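Local coordinates for alpha-1,4-endofucoidanase (Mariniflexile fucanivorans, PDB 6DLH), which hydrolyses alpha-1,4 linkages inside fucoidan chains as a GH107 endo-acting enzyme that also carries predicted immunoglobulin-like modules, at residues His518-Trp532 / Gly555-Ile568. Sequence-based numbering, arbitrary orientation.
With CA (calcium ion), chain G.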
# COMPACT_ATOMS: atom_id res chain seq x y z
N HIS A 518 4.42 17.85 19.55
CA HIS A 518 4.50 18.63 18.33
C HIS A 518 5.76 18.27 17.55
O HIS A 518 6.78 17.92 18.14
CB HIS A 518 4.43 20.13 18.65
CG HIS A 518 3.22 20.48 19.44
ND1 HIS A 518 1.96 20.51 18.87
CD2 HIS A 518 3.06 20.79 20.74
CE1 HIS A 518 1.07 20.84 19.80
NE2 HIS A 518 1.73 21.02 20.95
N PRO A 519 5.74 18.35 16.20
CA PRO A 519 6.93 18.11 15.39
C PRO A 519 7.87 19.31 15.49
O PRO A 519 7.42 20.43 15.75
CB PRO A 519 6.37 18.00 13.97
CG PRO A 519 5.14 18.88 13.99
CD PRO A 519 4.57 18.70 15.38
N ALA A 520 9.17 19.07 15.28
CA ALA A 520 10.15 20.14 15.23
C ALA A 520 10.04 20.87 13.90
O ALA A 520 9.50 20.33 12.93
CB ALA A 520 11.53 19.58 15.46
N GLY A 521 10.54 22.11 13.86
CA GLY A 521 10.56 22.91 12.65
C GLY A 521 9.39 23.89 12.56
O GLY A 521 9.30 24.67 11.62
N PHE A 522 8.51 23.84 13.57
CA PHE A 522 7.31 24.67 13.58
C PHE A 522 7.26 25.52 14.85
O PHE A 522 7.55 25.04 15.94
CB PHE A 522 6.05 23.81 13.45
CG PHE A 522 5.83 23.22 12.08
CD1 PHE A 522 5.30 23.98 11.05
CD2 PHE A 522 6.17 21.89 11.83
CE1 PHE A 522 5.11 23.43 9.79
CE2 PHE A 522 5.97 21.34 10.57
CZ PHE A 522 5.44 22.11 9.55
N THR A 523 6.86 26.78 14.66
CA THR A 523 6.73 27.74 15.74
C THR A 523 5.24 27.99 15.99
O THR A 523 4.54 28.44 15.09
CB THR A 523 7.48 29.04 15.40
OG1 THR A 523 8.87 28.72 15.33
CG2 THR A 523 7.25 30.16 16.39
N ASN A 524 4.78 27.67 17.20
CA ASN A 524 3.41 27.92 17.63
C ASN A 524 3.16 29.43 17.65
O ASN A 524 3.84 30.15 18.37
CB ASN A 524 3.12 27.26 18.98
CG ASN A 524 1.66 27.27 19.38
OD1 ASN A 524 0.83 27.95 18.77
ND2 ASN A 524 1.32 26.54 20.43
N PRO A 525 2.20 29.95 16.85
CA PRO A 525 1.88 31.38 16.89
C PRO A 525 1.07 31.79 18.12
O PRO A 525 0.82 32.98 18.34
CB PRO A 525 1.11 31.61 15.58
CG PRO A 525 0.49 30.26 15.26
CD PRO A 525 1.41 29.22 15.85
N GLY A 526 0.65 30.80 18.91
CA GLY A 526 0.01 31.03 20.19
C GLY A 526 -1.46 31.43 20.09
O GLY A 526 -2.12 31.56 21.12
N ASP A 527 -1.97 31.61 18.87
CA ASP A 527 -3.33 32.11 18.70
C ASP A 527 -4.24 31.08 18.03
O ASP A 527 -5.43 31.33 17.82
CB ASP A 527 -3.34 33.47 18.00
CG ASP A 527 -2.91 33.40 16.54
OD1 ASP A 527 -2.44 32.32 16.13
OD2 ASP A 527 -3.07 34.41 15.84
N GLY A 528 -3.68 29.92 17.66
CA GLY A 528 -4.44 28.84 17.06
C GLY A 528 -4.35 28.79 15.53
O GLY A 528 -4.92 27.90 14.91
N THR A 529 -3.61 29.74 14.93
CA THR A 529 -3.47 29.82 13.49
C THR A 529 -2.70 28.60 12.98
O THR A 529 -1.66 28.24 13.53
CB THR A 529 -2.79 31.13 13.06
OG1 THR A 529 -3.43 32.24 13.70
CG2 THR A 529 -2.77 31.36 11.57
N PRO A 530 -3.20 27.90 11.92
CA PRO A 530 -2.42 26.84 11.29
C PRO A 530 -1.35 27.49 10.43
O PRO A 530 -1.60 28.53 9.82
CB PRO A 530 -3.48 26.10 10.45
CG PRO A 530 -4.48 27.18 10.09
CD PRO A 530 -4.52 28.09 11.31
N VAL A 531 -0.15 26.88 10.40
CA VAL A 531 1.05 27.52 9.86
C VAL A 531 1.72 26.61 8.83
O VAL A 531 1.73 25.39 8.97
CB VAL A 531 2.04 27.90 10.97
CG1 VAL A 531 1.58 29.11 11.77
CG2 VAL A 531 2.35 26.73 11.89
N TRP A 532 2.33 27.24 7.81
CA TRP A 532 3.20 26.55 6.86
C TRP A 532 4.61 26.42 7.42
O TRP A 532 4.98 27.13 8.36
CB TRP A 532 3.21 27.29 5.51
CG TRP A 532 1.90 27.28 4.78
CD1 TRP A 532 0.93 28.23 4.82
CD2 TRP A 532 1.44 26.28 3.84
NE1 TRP A 532 -0.11 27.90 3.99
CE2 TRP A 532 0.18 26.71 3.38
CE3 TRP A 532 1.96 25.07 3.37
CZ2 TRP A 532 -0.57 25.97 2.46
CZ3 TRP A 532 1.23 24.34 2.47
CH2 TRP A 532 -0.02 24.79 2.02
N GLY A 555 2.61 18.08 9.49
CA GLY A 555 3.77 17.82 10.33
C GLY A 555 5.09 17.98 9.57
O GLY A 555 6.16 17.92 10.17
N VAL A 556 5.00 18.17 8.25
CA VAL A 556 6.17 18.36 7.40
C VAL A 556 6.07 19.73 6.74
O VAL A 556 6.96 20.57 6.89
CB VAL A 556 6.31 17.25 6.34
CG1 VAL A 556 7.61 17.37 5.55
CG2 VAL A 556 6.18 15.86 6.93
N ASP A 557 4.96 19.96 6.03
CA ASP A 557 4.80 21.15 5.20
C ASP A 557 3.87 22.17 5.85
O ASP A 557 3.96 23.36 5.54
CB ASP A 557 4.39 20.76 3.78
CG ASP A 557 5.34 19.76 3.15
OD1 ASP A 557 6.51 20.11 2.94
OD2 ASP A 557 4.90 18.62 2.91
N PHE A 558 2.99 21.71 6.75
CA PHE A 558 2.02 22.56 7.42
C PHE A 558 1.61 21.89 8.73
O PHE A 558 1.80 20.68 8.89
CB PHE A 558 0.84 22.86 6.49
CG PHE A 558 0.06 21.64 6.06
CD1 PHE A 558 -1.06 21.22 6.77
CD2 PHE A 558 0.45 20.90 4.95
CE1 PHE A 558 -1.77 20.10 6.39
CE2 PHE A 558 -0.26 19.77 4.57
CZ PHE A 558 -1.37 19.37 5.29
N TYR A 559 1.07 22.66 9.68
CA TYR A 559 0.77 22.09 10.98
C TYR A 559 -0.19 22.98 11.78
O TYR A 559 -0.30 24.17 11.52
CB TYR A 559 2.06 21.79 11.75
CG TYR A 559 1.85 21.09 13.06
CD1 TYR A 559 1.49 19.75 13.11
CD2 TYR A 559 1.99 21.76 14.27
CE1 TYR A 559 1.29 19.09 14.32
CE2 TYR A 559 1.79 21.12 15.48
CZ TYR A 559 1.44 19.79 15.51
OH TYR A 559 1.25 19.15 16.71
N ASP A 560 -0.87 22.36 12.76
CA ASP A 560 -1.82 23.04 13.62
C ASP A 560 -1.62 22.57 15.06
O ASP A 560 -1.68 21.37 15.34
CB ASP A 560 -3.27 22.81 13.16
CG ASP A 560 -4.28 23.60 13.98
OD1 ASP A 560 -4.54 23.22 15.16
OD2 ASP A 560 -4.81 24.59 13.44
N PHE A 561 -1.43 23.52 15.97
CA PHE A 561 -0.94 23.18 17.30
C PHE A 561 -2.07 22.69 18.20
O PHE A 561 -1.81 22.22 19.30
CB PHE A 561 -0.14 24.32 17.92
CG PHE A 561 1.29 24.36 17.45
CD1 PHE A 561 1.65 25.05 16.30
CD2 PHE A 561 2.29 23.68 18.15
CE1 PHE A 561 2.96 25.07 15.86
CE2 PHE A 561 3.60 23.70 17.71
CZ PHE A 561 3.93 24.39 16.56
N GLU A 562 -3.32 22.78 17.72
CA GLU A 562 -4.46 22.29 18.48
C GLU A 562 -5.00 21.01 17.83
O GLU A 562 -6.00 20.46 18.29
CB GLU A 562 -5.56 23.34 18.60
CG GLU A 562 -5.11 24.63 19.28
CD GLU A 562 -4.25 25.53 18.41
OE1 GLU A 562 -4.59 25.71 17.22
OE2 GLU A 562 -3.23 26.04 18.93
N GLY A 563 -4.33 20.57 16.76
CA GLY A 563 -4.68 19.35 16.05
C GLY A 563 -6.04 19.46 15.35
O GLY A 563 -6.71 18.45 15.16
N ASP A 564 -6.42 20.69 14.97
CA ASP A 564 -7.65 20.94 14.23
C ASP A 564 -7.50 20.37 12.82
O ASP A 564 -6.41 20.39 12.25
CB ASP A 564 -7.99 22.43 14.18
CG ASP A 564 -8.23 23.07 15.54
OD1 ASP A 564 -8.78 22.39 16.42
OD2 ASP A 564 -7.85 24.25 15.70
N VAL A 565 -8.62 19.88 12.27
CA VAL A 565 -8.72 19.41 10.90
C VAL A 565 -8.47 20.58 9.95
O VAL A 565 -9.01 21.67 10.16
CB VAL A 565 -10.07 18.71 10.62
CG1 VAL A 565 -11.28 19.55 11.02
CG2 VAL A 565 -10.20 18.23 9.18
N LEU A 566 -7.66 20.35 8.91
CA LEU A 566 -7.16 21.42 8.06
C LEU A 566 -7.62 21.23 6.62
O LEU A 566 -7.78 20.10 6.15
CB LEU A 566 -5.63 21.46 8.12
CG LEU A 566 -5.02 21.66 9.51
CD1 LEU A 566 -3.50 21.71 9.43
CD2 LEU A 566 -5.56 22.93 10.16
N THR A 567 -7.79 22.36 5.92
CA THR A 567 -8.09 22.41 4.50
C THR A 567 -7.03 23.27 3.81
O THR A 567 -6.70 24.35 4.30
CB THR A 567 -9.48 23.02 4.26
OG1 THR A 567 -10.41 22.32 5.09
CG2 THR A 567 -9.91 22.98 2.80
N ILE A 568 -6.53 22.77 2.68
CA ILE A 568 -5.59 23.50 1.85
C ILE A 568 -6.29 23.90 0.56
O ILE A 568 -7.04 23.10 -0.01
CB ILE A 568 -4.32 22.67 1.56
CG1 ILE A 568 -3.60 22.28 2.86
CG2 ILE A 568 -3.40 23.39 0.59
CD1 ILE A 568 -2.47 21.32 2.64
CA CA G . -5.94 25.80 15.33
O HOH W 1 -2.03 26.23 21.21
O HOH W 2 -1.62 27.79 18.27
O HOH W 3 -1.43 26.46 15.45
O HOH W 4 -7.60 27.39 16.50
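The Tyr559 side chain is met by Phe522 at CB, Pro519 over its ring and His518 at its tip. Its CB lies over the centre of the Phe522 ring, 3.8 Å from the centroid, in a CH-pi contact. With CG trans to the backbone N (chi1 -175°), the ring turns one face to Pro519, whose CD stands over it, 3.3 Å from Tyr559 CZ. CE2 of Tyr559 sits over the middle of the Phe561 ring, and at the tip OH shares a 2.6 Å hydrogen bond with His518 ND1, met at the edge of the tyrosine ring. Phe561 is covered on its other face by Asn524, whose CB is centred 3.5 Å above the ring and whose amide stacks flat on it, the planes 4° apart. With an alanine at Tyr559, His518 ND1 is likely to lose this partner and Phe561 the cover of one face. Beyond this aromatic cluster, Val531 and Tyr559 exchange two backbone hydrogen bonds in a short antiparallel strand pair. Calcium ties the same segments together: Gly528 O binds it at 2.4 Å, beside Asp560 OD2, Glu562 OE1, Asp564 OD2 and a water, with Asp609 completing the site. Glu562 N and Asp564 N reach Asp560 OD1 from opposite faces of its carboxylate, which with the OD2-calcium bond fixes its rotation. Without the ion, the four carboxylates would probably repel one another at this end of the predicted immunoglobulin-like module.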